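Local coordinates for P43 (Trichuris muris, PDB 6QIX), which is the major protein secreted by this whipworm parasite, tethers to matrix and inhibits the function of interleukin-13, at residues 294-306 with 318-330. Sequence-based numbering, arbitrary orientation.
Sequences RVMKEKIWDDFTA and RDGYAKMLMQLPY
Phe304, Trp301 and Leu325 form the heart of an antiparallel helix-helix packing, a helical hairpin in which helices 292-310 and 315-325 follow one another in the chain. The N-to-C directions of the two segments lie 167° apart, and their axes come no closer than 11.5 Å, a gap that large aromatic side chains are suited to bridge. Phe304 is a knob in a hole made by Arg318, Tyr321, Ala322 and Leu325. With CG anti to the backbone N (chi1 167°), its ring reaches across so that CZ lies 3.5 Å from Arg318 O, near the ring plane, while the small Ala322 lets the ring come close, CB touching CE2. Tyr225 meets this ring edge-to-face. Leu325, branched and apolar, serves both aromatics: CD2 rests 3.6 Å from Phe304 CB and sits over the six-membered ring of Trp301, a CH-pi contact 3.8 Å from the centroid. Its other methyl, CD1, turns to Ile300 CG2. Met326, whose flexible chain bends at chi2 and chi3, adds an oblique Met-aromatic contact to the indole, SD lying 3.5 Å from Trp301 CZ2. Past the second helix, in the loop, Tyr330 offers its ring edge to the aliphatic part of Lys297, CD1 lying 3.5 Å from CE.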
loop_
_atom_site.group_PDB
_atom_site.type_symbol
_atom_site.label_atom_id
_atom_site.label_comp_id
_atom_site.label_asym_id
_atom_site.label_seq_id
_atom_site.Cartn_x
_atom_site.Cartn_y
_atom_site.Cartn_z
ATOM N N ARG A 294 -7.151 -2.100 -15.985
ATOM C CA ARG A 294 -6.805 -3.237 -15.137
ATOM C C ARG A 294 -5.833 -4.176 -15.850
ATOM O O ARG A 294 -4.848 -4.658 -15.254
ATOM C CB ARG A 294 -8.067 -3.981 -14.716
ATOM C CG ARG A 294 -7.803 -5.127 -13.751
ATOM C CD ARG A 294 -8.203 -6.480 -14.342
ATOM N NE ARG A 294 -9.630 -6.559 -14.648
ATOM C CZ ARG A 294 -10.136 -7.013 -15.796
ATOM N NH1 ARG A 294 -9.334 -7.431 -16.774
ATOM N NH2 ARG A 294 -11.451 -7.046 -15.967
ATOM N N VAL A 295 -6.101 -4.461 -17.124
ATOM C CA VAL A 295 -5.211 -5.321 -17.895
ATOM C C VAL A 295 -3.799 -4.769 -17.878
ATOM O O VAL A 295 -2.817 -5.521 -17.702
ATOM C CB VAL A 295 -5.718 -5.481 -19.336
ATOM C CG1 VAL A 295 -4.713 -6.258 -20.138
ATOM C CG2 VAL A 295 -7.097 -6.146 -19.329
ATOM N N MET A 296 -3.665 -3.448 -18.057
ATOM C CA MET A 296 -2.334 -2.847 -18.067
ATOM C C MET A 296 -1.663 -2.971 -16.706
ATOM O O MET A 296 -0.452 -3.206 -16.615
ATOM C CB MET A 296 -2.416 -1.373 -18.467
ATOM C CG MET A 296 -2.941 -1.123 -19.855
ATOM S SD MET A 296 -3.781 0.473 -19.845
ATOM C CE MET A 296 -2.517 1.588 -20.275
ATOM N N LYS A 297 -2.428 -2.762 -15.636
ATOM C CA LYS A 297 -1.900 -2.948 -14.288
ATOM C C LYS A 297 -1.407 -4.367 -14.072
ATOM O O LYS A 297 -0.354 -4.577 -13.456
ATOM C CB LYS A 297 -2.975 -2.637 -13.268
ATOM C CG LYS A 297 -2.498 -2.725 -11.865
ATOM C CD LYS A 297 -1.588 -1.515 -11.609
ATOM C CE LYS A 297 -1.930 -0.842 -10.294
ATOM N NZ LYS A 297 -0.707 -0.776 -9.413
ATOM N N GLU A 298 -2.194 -5.359 -14.516
ATOM C CA GLU A 298 -1.791 -6.744 -14.355
ATOM C C GLU A 298 -0.492 -7.005 -15.100
ATOM O O GLU A 298 0.390 -7.713 -14.601
ATOM C CB GLU A 298 -2.913 -7.671 -14.842
ATOM C CG GLU A 298 -4.054 -7.725 -13.857
ATOM C CD GLU A 298 -5.285 -8.354 -14.433
ATOM O OE1 GLU A 298 -5.253 -8.703 -15.629
ATOM O OE2 GLU A 298 -6.284 -8.497 -13.698
ATOM N N LYS A 299 -0.350 -6.409 -16.284
ATOM C CA LYS A 299 0.855 -6.607 -17.071
ATOM C C LYS A 299 2.064 -6.015 -16.354
ATOM O O LYS A 299 3.112 -6.662 -16.246
ATOM C CB LYS A 299 0.668 -6.000 -18.463
ATOM C CG LYS A 299 1.939 -5.987 -19.308
ATOM C CD LYS A 299 2.358 -7.375 -19.687
ATOM C CE LYS A 299 3.100 -7.405 -21.026
ATOM N NZ LYS A 299 3.261 -8.821 -21.464
ATOM N N ILE A 300 1.931 -4.791 -15.835
ATOM C CA ILE A 300 3.066 -4.174 -15.145
ATOM C C ILE A 300 3.522 -5.028 -13.958
ATOM O O ILE A 300 4.727 -5.223 -13.745
ATOM C CB ILE A 300 2.724 -2.743 -14.702
ATOM C CG1 ILE A 300 2.582 -1.814 -15.908
ATOM C CG2 ILE A 300 3.835 -2.213 -13.777
ATOM C CD1 ILE A 300 1.728 -0.579 -15.634
ATOM N N TRP A 301 2.575 -5.557 -13.172
ATOM C CA TRP A 301 2.938 -6.397 -12.029
ATOM C C TRP A 301 3.473 -7.748 -12.470
ATOM O O TRP A 301 4.451 -8.242 -11.889
ATOM C CB TRP A 301 1.737 -6.546 -11.108
ATOM C CG TRP A 301 1.621 -5.345 -10.208
ATOM C CD1 TRP A 301 0.792 -4.264 -10.340
ATOM C CD2 TRP A 301 2.438 -5.086 -9.063
ATOM N NE1 TRP A 301 1.032 -3.363 -9.325
ATOM C CE2 TRP A 301 2.055 -3.833 -8.539
ATOM C CE3 TRP A 301 3.480 -5.779 -8.448
ATOM C CZ2 TRP A 301 2.650 -3.290 -7.387
ATOM C CZ3 TRP A 301 4.057 -5.241 -7.301
ATOM C CH2 TRP A 301 3.619 -4.027 -6.766
ATOM N N ASP A 302 2.893 -8.355 -13.505
ATOM C CA ASP A 302 3.464 -9.608 -13.993
ATOM C C ASP A 302 4.916 -9.393 -14.392
ATOM O O ASP A 302 5.796 -10.221 -14.077
ATOM C CB ASP A 302 2.654 -10.131 -15.195
ATOM C CG ASP A 302 1.321 -10.781 -14.795
ATOM O OD1 ASP A 302 1.134 -11.117 -13.610
ATOM O OD2 ASP A 302 0.427 -10.941 -15.675
ATOM N N ASP A 303 5.186 -8.286 -15.101
ATOM C CA ASP A 303 6.544 -8.007 -15.557
ATOM C C ASP A 303 7.484 -7.728 -14.384
ATOM O O ASP A 303 8.634 -8.203 -14.373
ATOM C CB ASP A 303 6.531 -6.841 -16.536
ATOM C CG ASP A 303 5.858 -7.210 -17.869
ATOM O OD1 ASP A 303 5.580 -6.295 -18.677
ATOM O OD2 ASP A 303 5.609 -8.420 -18.114
ATOM N N PHE A 304 7.017 -6.977 -13.383
ATOM C CA PHE A 304 7.846 -6.730 -12.206
ATOM C C PHE A 304 8.172 -8.036 -11.485
ATOM O O PHE A 304 9.316 -8.279 -11.075
ATOM C CB PHE A 304 7.161 -5.755 -11.227
ATOM C CG PHE A 304 7.844 -5.728 -9.887
ATOM C CD1 PHE A 304 9.086 -5.117 -9.755
ATOM C CD2 PHE A 304 7.286 -6.362 -8.783
ATOM C CE1 PHE A 304 9.787 -5.131 -8.534
ATOM C CE2 PHE A 304 7.981 -6.393 -7.559
ATOM C CZ PHE A 304 9.223 -5.766 -7.419
ATOM N N THR A 305 7.153 -8.867 -11.258
ATOM C CA THR A 305 7.372 -10.100 -10.500
ATOM C C THR A 305 8.361 -11.012 -11.221
ATOM O O THR A 305 9.311 -11.542 -10.604
ATOM C CB THR A 305 6.011 -10.769 -10.261
ATOM O OG1 THR A 305 5.174 -9.870 -9.490
ATOM C CG2 THR A 305 6.122 -12.109 -9.565
ATOM N N ALA A 306 8.187 -11.159 -12.541
ATOM C CA ALA A 306 9.160 -11.898 -13.339
ATOM C C ALA A 306 10.555 -11.270 -13.279
ATOM O O ALA A 306 11.559 -11.989 -13.169
ATOM C CB ALA A 306 8.676 -11.967 -14.779
ATOM N N ARG A 318 13.093 -6.546 -3.444
ATOM C CA ARG A 318 11.794 -6.705 -4.104
ATOM C C ARG A 318 10.716 -5.865 -3.416
ATOM O O ARG A 318 9.930 -5.168 -4.074
ATOM C CB ARG A 318 11.417 -8.185 -4.093
ATOM C CG ARG A 318 10.154 -8.567 -4.872
ATOM C CD ARG A 318 8.837 -8.494 -4.010
ATOM N NE ARG A 318 9.006 -9.165 -2.725
ATOM C CZ ARG A 318 9.019 -10.478 -2.546
ATOM N NH1 ARG A 318 8.858 -11.294 -3.570
ATOM N NH2 ARG A 318 9.258 -10.983 -1.343
ATOM N N ASP A 319 10.643 -5.947 -2.086
ATOM C CA ASP A 319 9.617 -5.222 -1.340
ATOM C C ASP A 319 9.779 -3.714 -1.510
ATOM O O ASP A 319 8.789 -2.967 -1.678
ATOM C CB ASP A 319 9.696 -5.605 0.142
ATOM C CG ASP A 319 9.216 -7.041 0.417
ATOM O OD1 ASP A 319 8.532 -7.587 -0.496
ATOM O OD2 ASP A 319 9.488 -7.588 1.536
ATOM N N GLY A 320 11.016 -3.246 -1.490
ATOM C CA GLY A 320 11.226 -1.813 -1.623
ATOM C C GLY A 320 10.745 -1.282 -2.954
ATOM O O GLY A 320 10.101 -0.250 -3.005
ATOM N N TYR A 321 11.070 -1.980 -4.060
ATOM C CA TYR A 321 10.548 -1.585 -5.356
ATOM C C TYR A 321 9.034 -1.716 -5.385
ATOM O O TYR A 321 8.326 -0.843 -5.926
ATOM C CB TYR A 321 11.161 -2.435 -6.465
ATOM C CG TYR A 321 12.521 -2.002 -6.946
ATOM C CD1 TYR A 321 12.723 -0.766 -7.556
ATOM C CD2 TYR A 321 13.622 -2.841 -6.800
ATOM C CE1 TYR A 321 13.971 -0.380 -7.996
ATOM C CE2 TYR A 321 14.888 -2.458 -7.231
ATOM C CZ TYR A 321 15.050 -1.239 -7.838
ATOM O OH TYR A 321 16.308 -0.862 -8.280
ATOM N N ALA A 322 8.506 -2.804 -4.820
ATOM C CA ALA A 322 7.077 -3.050 -4.951
ATOM C C ALA A 322 6.284 -1.964 -4.219
ATOM O O ALA A 322 5.205 -1.587 -4.655
ATOM C CB ALA A 322 6.725 -4.434 -4.415
ATOM N N LYS A 323 6.769 -1.504 -3.054
ATOM C CA LYS A 323 6.050 -0.452 -2.338
ATOM C C LYS A 323 5.944 0.815 -3.170
ATOM O O LYS A 323 4.913 1.512 -3.109
ATOM C CB LYS A 323 6.723 -0.177 -0.980
ATOM C CG LYS A 323 6.504 -1.314 0.021
ATOM C CD LYS A 323 7.309 -1.106 1.295
ATOM C CE LYS A 323 7.357 -2.284 2.126
ATOM N NZ LYS A 323 8.166 -1.973 3.382
ATOM N N MET A 324 6.977 1.134 -3.952
ATOM C CA MET A 324 6.904 2.276 -4.860
ATOM C C MET A 324 5.908 2.002 -5.994
ATOM O O MET A 324 5.067 2.855 -6.321
ATOM C CB MET A 324 8.307 2.592 -5.419
ATOM C CG MET A 324 9.367 2.956 -4.368
ATOM S SD MET A 324 11.038 3.224 -5.064
ATOM C CE MET A 324 10.852 4.820 -5.865
ATOM N N LEU A 325 5.977 0.806 -6.584
ATOM C CA LEU A 325 5.076 0.452 -7.693
ATOM C C LEU A 325 3.617 0.505 -7.247
ATOM O O LEU A 325 2.732 0.879 -8.040
ATOM C CB LEU A 325 5.478 -0.923 -8.239
ATOM C CG LEU A 325 5.131 -1.297 -9.662
ATOM C CD1 LEU A 325 5.751 -0.327 -10.648
ATOM C CD2 LEU A 325 5.600 -2.721 -9.967
ATOM N N MET A 326 3.338 0.146 -5.987
ATOM C CA MET A 326 1.972 0.270 -5.482
ATOM C C MET A 326 1.435 1.701 -5.534
ATOM O O MET A 326 0.231 1.878 -5.356
ATOM C CB MET A 326 1.837 -0.256 -4.034
ATOM C CG MET A 326 1.951 -1.768 -3.983
ATOM S SD MET A 326 0.661 -2.721 -4.547
ATOM C CE MET A 326 -0.678 -2.224 -3.486
ATOM N N GLN A 327 2.304 2.700 -5.670
ATOM C CA GLN A 327 1.863 4.093 -5.667
ATOM C C GLN A 327 1.383 4.544 -7.030
ATOM O O GLN A 327 0.835 5.643 -7.148
ATOM C CB GLN A 327 2.983 5.031 -5.214
ATOM C CG GLN A 327 3.641 4.640 -3.940
ATOM C CD GLN A 327 2.695 4.393 -2.829
ATOM O OE1 GLN A 327 1.750 5.155 -2.599
ATOM N NE2 GLN A 327 2.969 3.326 -2.067
ATOM N N LEU A 328 1.553 3.726 -8.070
ATOM C CA LEU A 328 1.033 4.125 -9.374
ATOM C C LEU A 328 -0.492 4.265 -9.317
ATOM O O LEU A 328 -1.165 3.554 -8.568
ATOM C CB LEU A 328 1.412 3.119 -10.444
ATOM C CG LEU A 328 2.888 3.241 -10.850
ATOM C CD1 LEU A 328 3.228 2.089 -11.789
ATOM C CD2 LEU A 328 3.205 4.583 -11.550
ATOM N N PRO A 329 -1.058 5.123 -10.141
ATOM C CA PRO A 329 -2.520 5.243 -10.190
ATOM C C PRO A 329 -3.184 3.939 -10.599
ATOM O O PRO A 329 -2.765 3.293 -11.547
ATOM C CB PRO A 329 -2.743 6.335 -11.250
ATOM C CG PRO A 329 -1.417 7.093 -11.337
ATOM C CD PRO A 329 -0.369 6.053 -11.058
ATOM N N TYR A 330 -4.246 3.571 -9.882
ATOM C CA TYR A 330 -5.018 2.360 -10.113
ATOM C C TYR A 330 -6.464 2.766 -10.385
ATOM O O TYR A 330 -7.149 3.283 -9.499
ATOM C CB TYR A 330 -4.923 1.446 -8.890
ATOM C CG TYR A 330 -5.758 0.167 -8.937
ATOM C CD1 TYR A 330 -5.139 -1.068 -9.004
ATOM C CD2 TYR A 330 -7.153 0.189 -8.852
ATOM C CE1 TYR A 330 -5.879 -2.228 -9.024
ATOM C CE2 TYR A 330 -7.898 -0.977 -8.870
ATOM C CZ TYR A 330 -7.254 -2.179 -8.950
ATOM O OH TYR A 330 -7.939 -3.386 -8.966
#